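Local coordinates for protein EF0056 (Enterococcus faecalis, PDB 6ORI) that is an enterococcal surface protein of unknown molecular function that binds calcium, has immunoglobulin-like domains and is probably linked to biofilm formation, at residues N251-Y254 and S255-A258; A291-A295 and F296-K300; G299-V302 and A303-A306; I321-D325 and L326-I330; K387-Q390 and N391-G394. All coordinates share one frame; numbering follows the deposited sequence. Where two conformers were deposited one is given.

Contact 1 of 5, residues N251-Y254 and S255-A258; sequences NFSY and STSA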
# COMPACT_ATOMS: atom_id res chain seq x y z
N ASN A 251 -16.02 10.16 6.42
CA ASN A 251 -15.68 11.33 5.63
C ASN A 251 -14.91 12.37 6.46
O ASN A 251 -15.25 13.55 6.48
CB ASN A 251 -16.95 11.96 5.02
CG ASN A 251 -17.90 12.49 6.07
OD1 ASN A 251 -17.98 11.97 7.17
ND2 ASN A 251 -18.58 13.57 5.73
N PHE A 252 -13.86 11.92 7.14
CA PHE A 252 -13.07 12.76 8.04
C PHE A 252 -12.70 14.12 7.45
O PHE A 252 -12.29 14.23 6.30
CB PHE A 252 -11.77 12.03 8.39
CG PHE A 252 -10.89 12.74 9.38
CD1 PHE A 252 -11.33 12.97 10.67
CD2 PHE A 252 -9.62 13.14 9.03
CE1 PHE A 252 -10.51 13.58 11.60
CE2 PHE A 252 -8.79 13.75 9.96
CZ PHE A 252 -9.24 13.98 11.23
N SER A 253 -12.89 15.14 8.28
CA SER A 253 -12.32 16.46 8.06
C SER A 253 -11.32 16.77 9.17
O SER A 253 -11.69 16.86 10.35
CB SER A 253 -13.41 17.51 8.06
OG SER A 253 -12.85 18.81 8.17
N TYR A 254 -10.07 16.98 8.79
CA TYR A 254 -9.05 17.39 9.77
C TYR A 254 -9.38 18.73 10.38
O TYR A 254 -9.31 18.90 11.59
CB TYR A 254 -7.68 17.46 9.10
CG TYR A 254 -6.55 17.88 10.03
CD1 TYR A 254 -5.86 16.94 10.79
CD2 TYR A 254 -6.16 19.21 10.12
CE1 TYR A 254 -4.83 17.33 11.64
CE2 TYR A 254 -5.12 19.61 10.95
CZ TYR A 254 -4.46 18.66 11.71
OH TYR A 254 -3.40 18.97 12.54
N SER A 255 -9.74 19.68 9.53
CA SER A 255 -10.02 21.04 9.97
C SER A 255 -11.14 21.10 10.99
O SER A 255 -11.03 21.81 12.00
CB SER A 255 -10.38 21.89 8.74
OG SER A 255 -9.28 21.95 7.86
N THR A 256 -12.21 20.36 10.76
CA THR A 256 -13.35 20.43 11.67
C THR A 256 -13.22 19.50 12.88
O THR A 256 -13.67 19.84 13.97
CB THR A 256 -14.67 20.14 10.97
OG1 THR A 256 -14.72 18.78 10.56
CG2 THR A 256 -14.85 21.03 9.78
N SER A 257 -12.56 18.35 12.73
CA SER A 257 -12.71 17.27 13.69
C SER A 257 -11.44 16.76 14.36
O SER A 257 -11.52 16.07 15.37
CB SER A 257 -13.39 16.09 13.00
OG SER A 257 -14.64 16.48 12.45
N ALA A 258 -10.25 17.05 13.83
CA ALA A 258 -9.06 16.48 14.44
C ALA A 258 -8.84 17.00 15.85
O ALA A 258 -9.01 18.18 16.11
CB ALA A 258 -7.83 16.78 13.60
O HOH W 1 -14.93 14.77 10.32
O HOH W 2 -8.96 20.34 14.07
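S253 caps the start of a single helical turn, 254-257, and A258 closes that turn against the rings of Y254 and F252, in a local contact on the loop that follows strand 239-248. The S253 side chain turns OG forward, opposite its own backbone N (chi1 166°), and there OG accepts from T256 N at 3.1 Å in a fairly straight bond of 162°. Serine suits an N-cap because its short hydroxyl can fold back on an amide that has no earlier carbonyl in the helix to bind. The S253 backbone takes over next, its O accepting from S257 N at 2.9 Å, and Y254 O then receives A258 N at 3.1 Å. This is the classical N-cap followed by one turn of helix, after which A258 leaves helical geometry. Its methyl is small enough to sit over one face of the Y254 ring, with CB only 3.4 Å from CD1, while the same CB lies at the edge of the F252 ring, 3.9 Å from CZ. Y254 in turn is held by its OH to W263 N, and its ring stacks on F332 and meets W263 edge-to-face, so the aromatic side of the turn faces the interior. The other side is polar: T256 OG1 and S257 OG share a hydrogen bond of 3.0 Å, and a water bridges S257 OG to S253 N, which donates to it at 2.9 Å. F252 reaches back into the fold, its ring edge-to-face with F211.

Contact 2 of 5, residues A291-A295 and F296-K300; sequences AYNVA and FESGK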
# COMPACT_ATOMS: atom_id res chain seq x y z
N ALA A 291 -11.71 10.59 -12.79
CA ALA A 291 -10.42 10.36 -13.42
C ALA A 291 -9.32 10.43 -12.36
O ALA A 291 -8.41 11.26 -12.42
CB ALA A 291 -10.17 11.32 -14.55
N TYR A 292 -9.42 9.53 -11.39
CA TYR A 292 -8.40 9.34 -10.38
C TYR A 292 -7.02 9.23 -11.00
O TYR A 292 -6.76 8.35 -11.82
CB TYR A 292 -8.72 8.07 -9.59
CG TYR A 292 -7.83 7.82 -8.41
CD1 TYR A 292 -8.06 8.47 -7.19
CD2 TYR A 292 -6.76 6.95 -8.49
CE1 TYR A 292 -7.23 8.25 -6.10
CE2 TYR A 292 -5.92 6.74 -7.41
CZ TYR A 292 -6.18 7.39 -6.22
OH TYR A 292 -5.34 7.16 -5.13
N ASN A 293 -6.11 10.11 -10.57
CA ASN A 293 -4.77 10.21 -11.14
C ASN A 293 -3.84 10.71 -10.06
O ASN A 293 -4.00 11.85 -9.54
CB ASN A 293 -4.75 11.17 -12.33
CG ASN A 293 -3.36 11.30 -12.98
OD1 ASN A 293 -2.38 11.53 -12.30
ND2 ASN A 293 -3.30 11.19 -14.30
N VAL A 294 -2.87 9.87 -9.72
CA VAL A 294 -1.88 10.22 -8.72
C VAL A 294 -0.48 10.09 -9.34
O VAL A 294 0.49 9.78 -8.66
CB VAL A 294 -2.03 9.36 -7.43
CG1 VAL A 294 -3.36 9.68 -6.75
CG2 VAL A 294 -1.93 7.89 -7.73
N ALA A 295 -0.36 10.38 -10.63
CA ALA A 295 0.95 10.41 -11.27
C ALA A 295 1.85 11.44 -10.58
O ALA A 295 1.38 12.38 -9.96
CB ALA A 295 0.81 10.77 -12.73
N PHE A 296 3.15 11.26 -10.72
CA PHE A 296 4.11 12.19 -10.13
C PHE A 296 3.84 13.62 -10.57
O PHE A 296 3.94 14.57 -9.79
CB PHE A 296 5.53 11.78 -10.52
CG PHE A 296 6.60 12.50 -9.75
CD1 PHE A 296 7.07 12.00 -8.55
CD2 PHE A 296 7.15 13.67 -10.23
CE1 PHE A 296 8.06 12.64 -7.84
CE2 PHE A 296 8.16 14.33 -9.51
CZ PHE A 296 8.60 13.81 -8.32
N GLU A 297 3.54 13.82 -11.85
CA GLU A 297 3.38 15.18 -12.36
C GLU A 297 2.24 15.92 -11.66
O GLU A 297 2.24 17.15 -11.62
CB GLU A 297 3.14 15.18 -13.87
CG GLU A 297 1.84 14.54 -14.30
CD GLU A 297 1.53 14.83 -15.74
OE1 GLU A 297 1.10 15.96 -16.05
OE2 GLU A 297 1.74 13.92 -16.56
N SER A 298 1.30 15.17 -11.10
CA SER A 298 0.07 15.74 -10.54
C SER A 298 0.30 16.39 -9.17
O SER A 298 -0.48 17.23 -8.73
CB SER A 298 -1.00 14.65 -10.43
OG SER A 298 -1.28 14.06 -11.69
N GLY A 299 1.36 15.99 -8.49
CA GLY A 299 1.62 16.46 -7.14
C GLY A 299 2.12 17.88 -7.14
O GLY A 299 2.36 18.48 -8.19
N LYS A 300 2.29 18.43 -5.94
CA LYS A 300 2.88 19.75 -5.73
C LYS A 300 3.80 19.65 -4.52
O LYS A 300 3.41 19.07 -3.51
CB LYS A 300 1.77 20.77 -5.49
CG LYS A 300 2.20 22.13 -4.99
CD LYS A 300 1.30 22.59 -3.85
CE LYS A 300 -0.15 22.75 -4.28
NZ LYS A 300 -1.05 22.93 -3.11
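Between A295 and S298 the backbone folds into a short 3-10 turn, 296-298, tied by S298 N to A295 O at 3.0 Å, the donor standing well above the carbonyl plane. Ahead of it N293 forms an Asx turn: its side chain extends opposite the backbone N (chi1 -180°), which carries OD1 forward to accept from A295 N at 2.9 Å. S298 OG adds a second donor to the same oxygen, at 2.8 Å from N293 OD1, and the two arrive from opposite faces of the amide plane. S298 was modelled in two conformers, and the bond is seen in the one described, so it is less certain than the Asx turn. Asparagine is apt here because its short side-chain carbonyl can fold forward onto the amide two residues on, and serine because its hydroxyl lies near the chain. The A295 methyl approaches the same hydroxyl, CB to OG being 4.0 Å. The F296 side chain leads away from 291-295 and packs on V345 of strand 340-348, while R343 from that strand donates to V294 O. In this conformer a single amide oxygen takes two donors, joining the Asx turn to the 3-10 turn just before strand 300-304; the S298 half of that link is the less certain one.

Contact 3 of 5, residues G299-V302 and A303-A306; sequences GKKV and ADLA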
# COMPACT_ATOMS: atom_id res chain seq x y z
N GLY A 299 1.36 15.99 -8.49
CA GLY A 299 1.62 16.46 -7.14
C GLY A 299 2.12 17.88 -7.14
O GLY A 299 2.36 18.48 -8.19
N LYS A 300 2.29 18.43 -5.94
CA LYS A 300 2.88 19.75 -5.73
C LYS A 300 3.80 19.65 -4.52
O LYS A 300 3.41 19.07 -3.51
CB LYS A 300 1.77 20.77 -5.49
CG LYS A 300 2.20 22.13 -4.99
CD LYS A 300 1.30 22.59 -3.85
CE LYS A 300 -0.15 22.75 -4.28
NZ LYS A 300 -1.05 22.93 -3.11
N LYS A 301 5.00 20.20 -4.60
CA LYS A 301 5.90 20.17 -3.45
C LYS A 301 5.43 21.14 -2.39
O LYS A 301 5.15 22.31 -2.70
CB LYS A 301 7.34 20.50 -3.85
CG LYS A 301 8.29 20.47 -2.68
CD LYS A 301 9.71 20.75 -3.13
CE LYS A 301 10.67 20.80 -1.98
NZ LYS A 301 10.90 22.21 -1.63
N VAL A 302 5.30 20.65 -1.16
CA VAL A 302 4.84 21.47 -0.06
C VAL A 302 5.87 21.64 1.05
O VAL A 302 5.71 22.54 1.88
CB VAL A 302 3.52 20.96 0.52
CG1 VAL A 302 2.41 21.11 -0.50
CG2 VAL A 302 3.63 19.52 1.01
N ALA A 303 6.91 20.83 1.08
CA ALA A 303 7.96 20.99 2.10
C ALA A 303 9.23 20.27 1.77
O ALA A 303 9.22 19.25 1.08
CB ALA A 303 7.47 20.49 3.44
N ASP A 304 10.32 20.81 2.28
CA ASP A 304 11.59 20.10 2.43
C ASP A 304 11.55 19.40 3.77
O ASP A 304 11.21 20.02 4.77
CB ASP A 304 12.74 21.10 2.44
CG ASP A 304 12.92 21.81 1.12
OD1 ASP A 304 13.00 21.13 0.07
OD2 ASP A 304 12.97 23.06 1.14
N LEU A 305 11.90 18.12 3.79
CA LEU A 305 11.88 17.29 5.00
C LEU A 305 13.26 16.89 5.45
O LEU A 305 14.22 16.86 4.65
CB LEU A 305 11.09 16.01 4.72
CG LEU A 305 9.63 16.23 4.33
CD1 LEU A 305 8.98 14.87 4.08
CD2 LEU A 305 8.84 17.01 5.37
N ALA A 306 13.38 16.52 6.72
CA ALA A 306 14.62 15.98 7.27
C ALA A 306 14.42 14.57 7.78
O ALA A 306 13.29 14.14 8.07
CB ALA A 306 15.09 16.86 8.40
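V302 and A303 interrupt an otherwise extended backbone: V302 has a nearly helical psi of -15°, while A303 returns to beta geometry, and the two together stand opposite the single residue M282 of the neighbouring strand 277-284. The extra residue alters the alternation of side chains, which matters for K301 and D304. Three residues apart on a regular strand they would be expected on opposite sides, yet here they meet in a salt bridge, with K301 NZ 2.9 Å from D304 OD1. The lysine leaves the chain with CG opposite its backbone N and runs straight until its last bond, where a bend (chi4 -99°) swings NZ to the carboxylate. It meets OD1 from above the carboxylate plane, 52° out of it. K301 CE follows closely, 3.1 Å from D304 OD1, and also passes A303 O at 3.7 Å, so the aliphatic part of the lysine spans the bulge. Lysine and aspartate suit this surface contact because their opposite charges can pair there while the lysine's long aliphatic chain lies along the strand. V302 and A303 look the other way: V302 touches M284 and L329, and the small methyl of A303 meets I321 in the facing sheet. K300 and L305 continue the pairing with strand 277-284 on either side. This is a classic beta bulge in the edge strand 300-304, where a five-stranded sheet faces a four-stranded one, consistent with an immunoglobulin-like sandwich.

Contact 4 of 5, residues I321-D325 and L326-I330; sequences ITDND and LTKLI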
# COMPACT_ATOMS: atom_id res chain seq x y z
N ILE A 321 6.98 15.92 10.32
CA ILE A 321 6.69 17.32 10.05
C ILE A 321 5.29 17.62 10.51
O ILE A 321 4.42 16.78 10.46
CB ILE A 321 6.91 17.70 8.58
CG1 ILE A 321 6.78 19.23 8.42
CG2 ILE A 321 5.97 16.88 7.68
CD1 ILE A 321 7.40 19.76 7.17
N THR A 322 5.10 18.84 11.00
CA THR A 322 3.79 19.34 11.33
C THR A 322 3.61 20.74 10.74
O THR A 322 4.53 21.30 10.12
CB THR A 322 3.55 19.35 12.84
OG1 THR A 322 2.17 19.62 13.09
CG2 THR A 322 4.37 20.41 13.55
N ASP A 323 2.44 21.31 10.99
CA ASP A 323 2.12 22.68 10.64
C ASP A 323 0.97 23.10 11.53
O ASP A 323 0.13 22.29 11.90
CB ASP A 323 1.71 22.80 9.16
CG ASP A 323 1.77 24.25 8.66
OD1 ASP A 323 0.80 24.99 8.85
OD2 ASP A 323 2.83 24.68 8.13
N ASN A 324 0.90 24.38 11.86
CA ASN A 324 -0.24 24.86 12.63
C ASN A 324 -1.54 24.78 11.85
O ASN A 324 -2.60 24.83 12.45
CB ASN A 324 0.03 26.26 13.19
CG ASN A 324 1.17 26.27 14.17
OD1 ASN A 324 2.23 26.89 13.94
ND2 ASN A 324 1.01 25.53 15.23
N ASP A 325 -1.44 24.62 10.54
CA ASP A 325 -2.57 24.18 9.72
C ASP A 325 -2.07 23.09 8.76
O ASP A 325 -1.60 23.37 7.65
CB ASP A 325 -3.23 25.31 8.94
CG ASP A 325 -4.40 24.83 8.12
OD1 ASP A 325 -4.72 23.62 8.16
OD2 ASP A 325 -5.02 25.67 7.42
N LEU A 326 -2.22 21.84 9.18
CA LEU A 326 -1.65 20.73 8.45
C LEU A 326 -2.26 20.53 7.08
O LEU A 326 -1.68 19.84 6.23
CB LEU A 326 -1.77 19.45 9.26
CG LEU A 326 -0.99 18.21 8.79
CD1 LEU A 326 0.47 18.49 8.61
CD2 LEU A 326 -1.21 17.08 9.77
N THR A 327 -3.41 21.15 6.82
CA THR A 327 -4.01 21.07 5.49
C THR A 327 -3.14 21.80 4.44
O THR A 327 -3.37 21.64 3.24
CB THR A 327 -5.45 21.62 5.42
OG1 THR A 327 -5.45 23.04 5.60
CG2 THR A 327 -6.33 20.95 6.44
N LYS A 328 -2.16 22.59 4.87
CA LYS A 328 -1.21 23.20 3.93
C LYS A 328 -0.27 22.13 3.35
O LYS A 328 0.30 22.31 2.26
CB LYS A 328 -0.41 24.29 4.63
CG LYS A 328 -1.23 25.52 4.97
CD LYS A 328 -0.34 26.63 5.52
CE LYS A 328 -0.63 26.91 6.97
NZ LYS A 328 0.48 27.64 7.65
N LEU A 329 -0.07 21.03 4.09
CA LEU A 329 0.88 19.99 3.66
C LEU A 329 0.21 18.74 3.12
O LEU A 329 0.79 18.03 2.28
CB LEU A 329 1.78 19.57 4.80
CG LEU A 329 2.56 20.66 5.51
CD1 LEU A 329 3.51 20.07 6.51
CD2 LEU A 329 3.33 21.54 4.52
N ILE A 330 -0.98 18.44 3.62
CA ILE A 330 -1.69 17.20 3.26
C ILE A 330 -3.09 17.56 2.78
O ILE A 330 -3.77 18.33 3.45
CB ILE A 330 -1.80 16.25 4.46
CG1 ILE A 330 -0.41 15.78 4.93
CG2 ILE A 330 -2.73 15.06 4.16
CD1 ILE A 330 -0.42 14.99 6.26
O HOH W 3 -2.58 21.52 12.11
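L329 CD1 lodges against I321, 3.9 Å from its CG1 and close to its other branches as well, and this aliphatic packing is the tight part of the contact. Both residues also touch M282 of strand 277-284, and nearby L326 packs on Y254, W263 and F332; branched hydrocarbons suit a place between the sheets. The polar side lies where the chain leaves strand 318-322. D323 makes an Asx turn: OD1 accepts from D325 N at 2.8 Å on its anti lone pair, almost straight at 164°. The solvent side is at K328, an exposed lysine whose chain bends at chi3 to bring NZ to the same oxygen, D323 OD1, at 2.9 Å, a salt bridge whose hydrogen bond is weak. The 3-10 turn 326-328 is closed by K328 N to D325 O at 2.9 Å. D325 guards its start: OD1 takes T327 OG1 at 2.7 Å and T327 N at 3.1 Å, both on the same face of the carboxylate. Threonine serves because its hydroxyl lies beside its own amide, so both can donate. A water links D323 O to L326 N, accepting from the latter at 3.0 Å, whereas D323 N, buried by this contact, has no partner in the model.

Contact 5 of 5, residues K387-Q390 and N391-G394; sequences KLIQ and NTYG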
# COMPACT_ATOMS: atom_id res chain seq x y z
N LYS A 387 1.53 9.95 19.45
CA LYS A 387 0.70 8.76 19.51
C LYS A 387 0.07 8.52 18.13
O LYS A 387 -0.40 9.45 17.46
CB LYS A 387 -0.32 8.88 20.62
CG LYS A 387 0.38 9.17 21.97
CD LYS A 387 -0.37 8.70 23.18
CE LYS A 387 0.48 8.91 24.45
NZ LYS A 387 1.79 8.18 24.41
N LEU A 388 0.11 7.26 17.70
CA LEU A 388 -0.37 6.85 16.40
C LEU A 388 -1.85 7.08 16.22
O LEU A 388 -2.67 6.58 17.01
CB LEU A 388 -0.06 5.37 16.24
CG LEU A 388 -0.60 4.67 14.98
CD1 LEU A 388 -0.05 5.24 13.71
CD2 LEU A 388 -0.36 3.16 15.05
N ILE A 389 -2.24 7.80 15.18
CA ILE A 389 -3.65 7.87 14.83
C ILE A 389 -4.05 6.49 14.31
O ILE A 389 -3.45 5.97 13.38
CB ILE A 389 -3.94 8.95 13.79
CG1 ILE A 389 -3.45 10.31 14.28
CG2 ILE A 389 -5.44 9.00 13.45
CD1 ILE A 389 -3.99 10.74 15.65
N GLN A 390 -5.02 5.87 14.96
CA GLN A 390 -5.31 4.47 14.68
C GLN A 390 -5.61 4.18 13.22
O GLN A 390 -6.33 4.93 12.56
CB GLN A 390 -6.46 4.01 15.57
CG GLN A 390 -6.70 2.52 15.57
CD GLN A 390 -7.50 2.03 16.77
OE1 GLN A 390 -7.00 1.25 17.59
NE2 GLN A 390 -8.73 2.48 16.89
N ASN A 391 -4.99 3.12 12.71
CA ASN A 391 -5.18 2.62 11.36
C ASN A 391 -4.56 3.54 10.30
O ASN A 391 -4.95 3.49 9.15
CB ASN A 391 -6.66 2.30 11.05
CG ASN A 391 -7.11 1.04 11.74
OD1 ASN A 391 -6.35 0.10 11.86
ND2 ASN A 391 -8.35 1.03 12.19
N THR A 392 -3.59 4.38 10.68
CA THR A 392 -2.87 5.20 9.70
C THR A 392 -1.46 4.71 9.45
O THR A 392 -0.78 5.27 8.61
CB THR A 392 -2.80 6.69 10.08
OG1 THR A 392 -1.93 6.92 11.21
CG2 THR A 392 -4.19 7.25 10.33
N TYR A 393 -1.02 3.68 10.16
CA TYR A 393 0.31 3.14 9.95
C TYR A 393 0.33 2.24 8.72
O TYR A 393 -0.50 1.32 8.60
CB TYR A 393 0.81 2.38 11.18
CG TYR A 393 2.11 1.65 10.98
CD1 TYR A 393 3.32 2.27 11.25
CD2 TYR A 393 2.12 0.35 10.50
CE1 TYR A 393 4.54 1.57 11.07
CE2 TYR A 393 3.30 -0.34 10.31
CZ TYR A 393 4.49 0.28 10.58
OH TYR A 393 5.67 -0.43 10.37
N GLY A 394 1.27 2.49 7.83
CA GLY A 394 1.52 1.60 6.72
C GLY A 394 2.99 1.26 6.65
O GLY A 394 3.85 2.03 7.08
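The side chains of Q390 and N391 lie side by side, pointing the same way, with their amide planes 31° apart; Q390 CG comes 4.0 Å from N391 ND2. Each is tied elsewhere: Q390 NE2 to S208 O and N391 ND2 to F211 O. The ring of Y393 takes no part across the turn and meets Y198 edge-to-face; only its CB touches L388, 3.9 Å from CD1. Behind these groups the backbone reverses. I389 O accepts twice from T392, from N at 3.1 Å and from OG1 at 2.8 Å, both donors tilted modestly from the carbonyl plane. With OG1 set between backbone N and carbonyl carbon (chi1 71°), the threonine hydroxyl points back at that oxygen, and OG1 is also bonded to L381 N. T392 CG2 meets I389 CG2 at 3.8 Å, and L388 CD1 packs beside T392 OG1; F211 packs on I389 and T392, and W263 on I389. N391 suits its place because asparagine tolerates the left-handed backbone (phi 72°) required there. The arrangement is a type II beta turn in the connection between antiparallel strands 375-382 and 394-398.

Contacts 1, 2, 4 and 5 are partly buried, while contact 3 is a surface contact dominated by an ionic link, though V302, A303 and L305 pack on contact 4 at I321, K328 and L329. Contacts 1, 4 and 5 lie on the same side of the chain's centre, and contact 1 touches contact 4 directly, Y254 and S255 packing on L326 and T327, whereas contact 5 comes no nearer than about 7 Å (nearest atoms) to contact 1. Contact 2 runs straight into contact 3, sharing G299 and K300, and relies on neutral polar bonds. The turns differ in their closure: a serine cap in contact 1, Asx turns in contacts 2 and 4, and a threonine-braced beta turn in contact 5.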